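Long-range contacts in soluble secreted antigen MPT53 (Mycobacterium tuberculosis, PDB 1LU4), which probably oxidises reduced, unfolded secreted proteins so that their disulfide bonds form, as a secreted disulfide oxidoreductase of the thioredoxin family: residues 1-9 with 17-25; 58-67 with 81-92. All coordinates share one frame; numbering follows the deposited sequence. Where two conformers were deposited one is given.

Contact 1 of 2, residues 1-9 with 17-25; sequences ADERLQFTA and FDGASLQGK
The two-stranded antiparallel hairpin near the N-terminus, formed by strands 8-10 and 16-18, opens into 3-10 segments 3-5 and 19-22, which pack on each other. Ala9 and Phe17 make its hydrogen-bonded pair: Ala9 N donates to Phe17 O (2.8 Å), and Phe17 N returns a bond to Ala9 O (2.9 Å). Thr8 and Asp18 follow as a non-hydrogen-bonded pair, after which Gly19 N donates to Phe7 O at 2.8 Å. Here Gly19 CA sits over the middle of one face of the Phe7 ring, 4.0 Å from its centroid, a CH-pi contact. Phe7 has CG between its backbone N and carbonyl carbon (chi1 59°), which swings the ring back beneath the glycine. Asp18 begins an Asx turn, its OD1 taking the N-H of Ala20 (2.9 Å) from above the carboxylate plane, while Ser21 OG and Ser21 N share Asp18 O. Farther along, Leu5 CD2 meets Leu22 CD1 at 3.9 Å, the two side chains crossing at about a right angle, and Leu5 CD1 lies 3.8 Å from Gln23 CG. Backbone bonds thus fix the strand end, whereas the 3-10 segments meet largely through apolar contacts.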
# COMPACT_ATOMS: atom_id res chain seq x y z
N ALA A 1 12.65 4.51 -1.61
CA ALA A 1 13.74 3.62 -2.00
C ALA A 1 14.67 3.85 -0.79
O ALA A 1 14.59 4.97 -0.25
CB ALA A 1 14.16 3.80 -3.43
N ASP A 2 15.32 2.74 -0.55
CA ASP A 2 16.30 2.60 0.51
C ASP A 2 15.89 3.45 1.70
O ASP A 2 14.98 3.05 2.45
CB ASP A 2 17.67 2.89 -0.11
CG ASP A 2 18.45 1.60 -0.26
OD1 ASP A 2 18.63 1.01 -1.34
OD2 ASP A 2 18.90 1.14 0.82
N GLU A 3 16.47 4.62 1.99
CA GLU A 3 16.23 5.29 3.26
C GLU A 3 14.83 5.86 3.43
O GLU A 3 14.37 6.16 4.55
CB GLU A 3 17.29 6.41 3.40
CG GLU A 3 17.50 6.74 4.88
CD GLU A 3 18.90 7.21 5.21
OE1 GLU A 3 19.66 7.52 4.27
OE2 GLU A 3 19.22 7.26 6.42
N ARG A 4 14.02 6.04 2.38
CA ARG A 4 12.68 6.45 2.74
C ARG A 4 11.86 5.42 3.51
O ARG A 4 10.92 5.80 4.22
CB ARG A 4 11.87 6.72 1.48
CG ARG A 4 12.37 7.87 0.66
CD ARG A 4 11.54 8.10 -0.59
NE ARG A 4 11.56 6.94 -1.47
CZ ARG A 4 10.86 6.72 -2.58
NH1 ARG A 4 10.04 7.72 -2.96
NH2 ARG A 4 10.91 5.63 -3.32
N LEU A 5 12.22 4.15 3.35
CA LEU A 5 11.53 3.11 4.10
C LEU A 5 11.82 3.23 5.61
O LEU A 5 11.21 2.51 6.37
CB LEU A 5 11.98 1.73 3.62
CG LEU A 5 11.48 1.34 2.24
CD1 LEU A 5 12.21 0.11 1.74
CD2 LEU A 5 9.96 1.08 2.27
N GLN A 6 12.73 4.11 6.06
CA GLN A 6 13.09 4.24 7.46
C GLN A 6 12.05 5.09 8.17
O GLN A 6 12.32 6.24 8.52
CB GLN A 6 14.49 4.81 7.58
CG GLN A 6 15.44 4.31 6.50
CD GLN A 6 16.71 3.85 7.19
OE1 GLN A 6 17.75 3.89 6.55
NE2 GLN A 6 16.52 3.46 8.44
N PHE A 7 10.85 4.53 8.31
CA PHE A 7 9.79 5.22 9.05
C PHE A 7 9.22 4.24 10.07
O PHE A 7 9.35 3.03 9.86
CB PHE A 7 8.68 5.74 8.15
CG PHE A 7 7.97 4.68 7.32
CD1 PHE A 7 6.91 3.93 7.78
CD2 PHE A 7 8.37 4.46 6.00
CE1 PHE A 7 6.29 2.99 7.00
CE2 PHE A 7 7.73 3.49 5.22
CZ PHE A 7 6.66 2.75 5.70
N THR A 8 8.53 4.81 11.04
CA THR A 8 7.72 3.95 11.91
C THR A 8 6.28 4.42 11.81
O THR A 8 5.97 5.55 11.43
CB THR A 8 8.22 3.89 13.36
OG1 THR A 8 8.19 5.19 13.96
CG2 THR A 8 9.66 3.40 13.37
N ALA A 9 5.42 3.47 12.14
CA ALA A 9 4.01 3.70 11.95
C ALA A 9 3.16 2.92 12.92
O ALA A 9 3.72 2.12 13.68
CB ALA A 9 3.70 3.27 10.51
N PHE A 17 4.64 -0.66 13.60
CA PHE A 17 5.22 -1.24 12.39
C PHE A 17 6.46 -0.43 12.04
O PHE A 17 6.42 0.81 12.08
CB PHE A 17 4.21 -1.23 11.25
CG PHE A 17 4.82 -1.78 9.95
CD1 PHE A 17 4.91 -3.16 9.80
CD2 PHE A 17 5.27 -0.95 8.97
CE1 PHE A 17 5.46 -3.68 8.63
CE2 PHE A 17 5.83 -1.46 7.78
CZ PHE A 17 5.93 -2.83 7.63
N ASP A 18 7.53 -1.08 11.66
CA ASP A 18 8.78 -0.42 11.29
C ASP A 18 9.04 -0.64 9.82
O ASP A 18 9.26 -1.79 9.41
CB ASP A 18 9.92 -0.99 12.11
CG ASP A 18 11.27 -0.38 11.85
OD1 ASP A 18 11.35 0.54 11.00
OD2 ASP A 18 12.24 -0.84 12.50
N GLY A 19 8.98 0.41 9.03
CA GLY A 19 9.24 0.38 7.62
C GLY A 19 10.59 -0.17 7.25
O GLY A 19 10.79 -0.72 6.15
N ALA A 20 11.55 -0.07 8.18
CA ALA A 20 12.89 -0.55 7.86
C ALA A 20 12.81 -2.06 7.64
O ALA A 20 13.70 -2.59 6.96
CB ALA A 20 13.85 -0.19 8.97
N SER A 21 11.80 -2.72 8.20
CA SER A 21 11.68 -4.18 7.98
C SER A 21 11.44 -4.52 6.53
O SER A 21 11.63 -5.69 6.20
CB SER A 21 10.54 -4.73 8.86
OG SER A 21 9.26 -4.30 8.40
N LEU A 22 11.07 -3.55 5.69
CA LEU A 22 10.82 -3.81 4.30
C LEU A 22 12.10 -3.79 3.51
O LEU A 22 12.13 -4.23 2.35
CB LEU A 22 9.84 -2.76 3.73
CG LEU A 22 8.43 -2.83 4.36
CD1 LEU A 22 7.64 -1.62 3.92
CD2 LEU A 22 7.72 -4.13 4.02
N GLN A 23 13.17 -3.23 4.07
CA GLN A 23 14.41 -3.16 3.27
C GLN A 23 14.91 -4.55 2.92
O GLN A 23 14.93 -5.53 3.70
CB GLN A 23 15.41 -2.29 4.05
CG GLN A 23 14.95 -0.85 4.16
CD GLN A 23 15.86 0.05 4.96
OE1 GLN A 23 16.03 1.24 4.62
NE2 GLN A 23 16.45 -0.49 6.04
N GLY A 24 15.37 -4.71 1.67
CA GLY A 24 16.04 -5.89 1.17
C GLY A 24 15.09 -7.00 0.76
O GLY A 24 15.57 -8.13 0.60
N LYS A 25 13.81 -6.68 0.60
CA LYS A 25 12.92 -7.74 0.10
C LYS A 25 11.93 -7.06 -0.85
O LYS A 25 11.71 -5.84 -0.88
CB LYS A 25 12.30 -8.51 1.27
CG LYS A 25 11.48 -7.60 2.13
CD LYS A 25 10.62 -8.30 3.16
CE LYS A 25 11.25 -8.36 4.53
NZ LYS A 25 10.20 -8.40 5.57

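Contact 2 of 2, residues 58-67 with 81-92; sequences FVGIATRADV and FTNLNDADGVIW
Ile61 lies at the apolar centre, its three outer carbons divided among three neighbours. The side chain runs beside that of Leu84, pointing the same way, with CG1 against Leu84 CD1; CD1 touches Ile91 CG2 at 3.9 Å, and CG2, anti to the backbone N, packs against NE1 and CD1 of Trp92, 3.5 Å from NE1. On the same face of the sheet Val59 CG1 approaches Leu84 CD1. Thr63 CG2 lies over one face of the indole in a CH-pi contact, 3.5 Å from the centroid of the five-membered ring, and Trp92 NE1 makes a weak bond to Ile61 O; these indole contacts are those of one of two conformers. Beyond the contact, Phe31 meets Trp92 edge-to-face. At the other end Phe58 CB rests over a face of the Phe81 ring, displaced toward its rim. Between these clusters the backbones pair in parallel: Gly60 N donates to Thr82 O (2.8 Å), Leu84 N to Gly60 O, Ala62 N to Leu84 O (2.9 Å) and Asp86 N to Ala62 O. Asn83 OD1, which accepts a bond from Trp32 NE1, lies 3.2 Å from Gly60 CA. Outward, Thr63 OG1, anti to its own N (chi1 -167°), donates to Asp86 O at 2.8 Å, and Gly89 N reaches that oxygen from the opposite face of the carbonyl plane. The Asp86 carboxylate turns to the start of helix 90-94, where OD1 accepts from Ile91 N and OD2 from Trp92 N, both on the syn side; these two N-H groups would probably stabilise its negative charge. A water bridges Phe58 O and Thr82 N where the strands diverge. Parallel strands 57-62 and 82-85, joined through helix 67-77, form a beta-alpha-beta crossover of the thioredoxin fold.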
# COMPACT_ATOMS: atom_id res chain seq x y z
N PHE A 58 3.23 -6.74 1.13
CA PHE A 58 2.34 -5.63 0.78
C PHE A 58 2.05 -4.83 2.04
O PHE A 58 1.73 -5.39 3.09
CB PHE A 58 0.99 -6.16 0.23
CG PHE A 58 1.09 -6.70 -1.18
CD1 PHE A 58 1.77 -7.90 -1.43
CD2 PHE A 58 0.50 -6.01 -2.24
CE1 PHE A 58 1.84 -8.39 -2.73
CE2 PHE A 58 0.56 -6.49 -3.55
CZ PHE A 58 1.23 -7.68 -3.74
N VAL A 59 2.10 -3.49 1.90
CA VAL A 59 1.74 -2.59 2.98
C VAL A 59 0.86 -1.53 2.40
O VAL A 59 1.25 -0.76 1.53
CB VAL A 59 2.98 -1.98 3.64
CG1 VAL A 59 2.60 -1.03 4.78
CG2 VAL A 59 3.92 -3.09 4.13
N GLY A 60 -0.36 -1.48 2.95
CA GLY A 60 -1.28 -0.37 2.60
C GLY A 60 -1.03 0.79 3.56
O GLY A 60 -0.70 0.58 4.73
N ILE A 61 -1.22 2.01 3.07
CA ILE A 61 -0.96 3.20 3.87
C ILE A 61 -2.17 4.12 3.63
O ILE A 61 -2.36 4.64 2.52
CB ILE A 61 0.37 3.89 3.51
CG1 ILE A 61 1.54 2.88 3.60
CG2 ILE A 61 0.58 5.09 4.40
CD1 ILE A 61 2.89 3.33 3.16
N ALA A 62 -2.99 4.26 4.66
CA ALA A 62 -4.26 4.99 4.51
C ALA A 62 -4.15 6.33 5.22
O ALA A 62 -3.46 6.48 6.25
CB ALA A 62 -5.40 4.19 5.15
N THR A 63 -4.88 7.32 4.70
CA THR A 63 -4.94 8.62 5.39
C THR A 63 -6.30 9.27 5.01
O THR A 63 -7.07 8.75 4.22
CB THR A 63 -3.76 9.49 5.02
OG1 THR A 63 -3.71 10.64 5.94
CG2 THR A 63 -3.81 10.03 3.60
N ARG A 64 -6.53 10.41 5.62
CA ARG A 64 -7.73 11.26 5.33
C ARG A 64 -9.01 10.52 5.67
O ARG A 64 -10.03 10.72 4.99
CB ARG A 64 -7.73 11.76 3.90
CG ARG A 64 -6.61 12.79 3.68
CD ARG A 64 -6.90 13.45 2.39
NE ARG A 64 -7.86 14.47 2.42
CZ ARG A 64 -8.35 15.05 1.32
NH1 ARG A 64 -7.98 14.66 0.14
NH2 ARG A 64 -9.21 16.00 1.38
N ALA A 65 -9.00 9.72 6.73
CA ALA A 65 -10.25 9.05 7.13
C ALA A 65 -10.12 8.63 8.58
O ALA A 65 -9.00 8.47 9.09
CB ALA A 65 -10.56 7.83 6.25
N ASP A 66 -11.27 8.38 9.23
CA ASP A 66 -11.18 7.84 10.58
C ASP A 66 -10.83 6.36 10.54
O ASP A 66 -11.00 5.65 9.53
CB ASP A 66 -12.50 8.03 11.33
CG ASP A 66 -13.63 7.43 10.55
OD1 ASP A 66 -13.98 6.27 10.76
OD2 ASP A 66 -14.17 8.11 9.65
N VAL A 67 -10.31 5.89 11.68
CA VAL A 67 -9.78 4.52 11.67
C VAL A 67 -10.88 3.51 11.45
O VAL A 67 -10.66 2.50 10.78
CB VAL A 67 -9.02 4.24 12.98
CG1 VAL A 67 -8.37 2.84 12.91
CG2 VAL A 67 -7.95 5.23 13.29
N PHE A 81 -3.06 -8.03 4.74
CA PHE A 81 -1.71 -7.56 4.81
C PHE A 81 -1.70 -6.33 5.72
O PHE A 81 -2.76 -5.80 6.06
CB PHE A 81 -1.09 -7.27 3.43
CG PHE A 81 -1.94 -6.42 2.52
CD1 PHE A 81 -1.91 -5.01 2.64
CD2 PHE A 81 -2.73 -6.96 1.53
CE1 PHE A 81 -2.64 -4.23 1.75
CE2 PHE A 81 -3.45 -6.19 0.63
CZ PHE A 81 -3.39 -4.81 0.77
N THR A 82 -0.50 -5.87 6.10
CA THR A 82 -0.41 -4.73 7.00
C THR A 82 -1.03 -3.49 6.34
O THR A 82 -0.73 -3.18 5.20
CB THR A 82 1.08 -4.42 7.28
OG1 THR A 82 1.65 -5.56 7.93
CG2 THR A 82 1.21 -3.21 8.19
N ASN A 83 -1.85 -2.78 7.10
CA ASN A 83 -2.34 -1.45 6.68
C ASN A 83 -2.07 -0.47 7.79
O ASN A 83 -2.33 -0.71 8.96
CB ASN A 83 -3.85 -1.50 6.34
CG ASN A 83 -4.06 -2.16 5.00
OD1 ASN A 83 -3.94 -1.53 3.95
ND2 ASN A 83 -4.30 -3.45 5.07
N LEU A 84 -1.51 0.67 7.40
CA LEU A 84 -1.03 1.69 8.32
C LEU A 84 -2.03 2.84 8.41
O LEU A 84 -2.55 3.29 7.40
CB LEU A 84 0.33 2.26 7.87
CG LEU A 84 1.40 1.13 7.73
CD1 LEU A 84 2.73 1.74 7.31
CD2 LEU A 84 1.59 0.34 9.01
N ASN A 85 -2.28 3.29 9.63
CA ASN A 85 -3.11 4.47 9.83
C ASN A 85 -2.18 5.68 9.81
O ASN A 85 -1.61 6.03 10.87
CB ASN A 85 -3.82 4.35 11.19
CG ASN A 85 -4.62 5.60 11.52
OD1 ASN A 85 -4.82 6.46 10.71
ND2 ASN A 85 -5.03 5.68 12.77
N ASP A 86 -1.96 6.27 8.66
CA ASP A 86 -1.04 7.40 8.55
C ASP A 86 -1.84 8.65 8.80
O ASP A 86 -2.12 9.46 7.91
CB ASP A 86 -0.42 7.43 7.16
CG ASP A 86 0.65 8.49 6.99
OD1 ASP A 86 1.33 8.84 7.95
OD2 ASP A 86 0.83 8.98 5.86
N ALA A 87 -2.24 8.82 10.06
CA ALA A 87 -3.31 9.73 10.40
C ALA A 87 -2.96 11.15 10.00
O ALA A 87 -3.84 11.93 9.64
CB ALA A 87 -3.58 9.66 11.91
N ASP A 88 -1.68 11.56 10.16
CA ASP A 88 -1.35 12.94 9.84
C ASP A 88 -0.63 13.07 8.50
O ASP A 88 -0.12 14.14 8.14
CB ASP A 88 -0.50 13.55 10.96
CG ASP A 88 -1.28 13.62 12.27
OD1 ASP A 88 -2.51 13.73 12.31
OD2 ASP A 88 -0.59 13.54 13.31
N GLY A 89 -0.61 12.02 7.70
CA GLY A 89 -0.02 12.11 6.39
C GLY A 89 1.47 12.20 6.34
O GLY A 89 2.02 12.57 5.30
N VAL A 90 2.17 11.87 7.42
CA VAL A 90 3.62 11.98 7.42
C VAL A 90 4.28 11.00 6.46
O VAL A 90 5.23 11.36 5.77
CB VAL A 90 4.12 11.82 8.87
CG1 VAL A 90 5.64 11.63 8.97
CG2 VAL A 90 3.70 13.03 9.73
N ILE A 91 3.79 9.76 6.42
CA ILE A 91 4.40 8.82 5.45
C ILE A 91 4.01 9.19 4.04
O ILE A 91 4.85 9.15 3.11
CB ILE A 91 4.01 7.35 5.78
CG1 ILE A 91 4.39 7.01 7.24
CG2 ILE A 91 4.60 6.41 4.78
CD1 ILE A 91 3.68 5.70 7.64
N TRP A 92 2.77 9.61 3.81
CA TRP A 92 2.35 10.05 2.50
C TRP A 92 3.20 11.05 1.87
O TRP A 92 3.72 11.24 0.84
CB TRP A 92 0.95 10.58 2.45
CG TRP A 92 -0.04 9.49 2.43
CD1 TRP A 92 -0.21 8.50 3.34
CD2 TRP A 92 -1.04 9.29 1.42
NE1 TRP A 92 -1.19 7.72 3.02
CE2 TRP A 92 -1.75 8.15 1.84
CE3 TRP A 92 -1.45 9.90 0.23
CZ2 TRP A 92 -2.85 7.47 1.27
CZ3 TRP A 92 -2.53 9.31 -0.42
CH2 TRP A 92 -3.15 8.18 0.11
O HOH W 1 2.03 -7.08 5.07
O HOH W 2 -6.71 8.37 10.76
O HOH W 3 -6.37 10.67 8.68

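Overall arrangement
Contact 1 closes before contact 2 opens along the chain, and their centres lie 14 Å apart. The hairpin of 1-9 with 17-25 is a separate small sheet; strands 57-62 and 82-85 belong to the five-stranded mixed sheet, with 82-85 at its edge. The two segment pairs meet through side chains: Ala9 CB is 3.7 Å from Leu84 CD1, and Phe7 CD1 is 3.7 Å from Ile91 CD1. Phe17 and Leu22 also reach Val59, and Leu12, between the hairpin strands, adds a backbone bond to Asn83. The hairpin therefore lies over one face of the central sheet, while helix 67-77 packs on the other, illustrating how an N-terminal hairpin joins a thioredoxin-like sheet by a shared apolar layer.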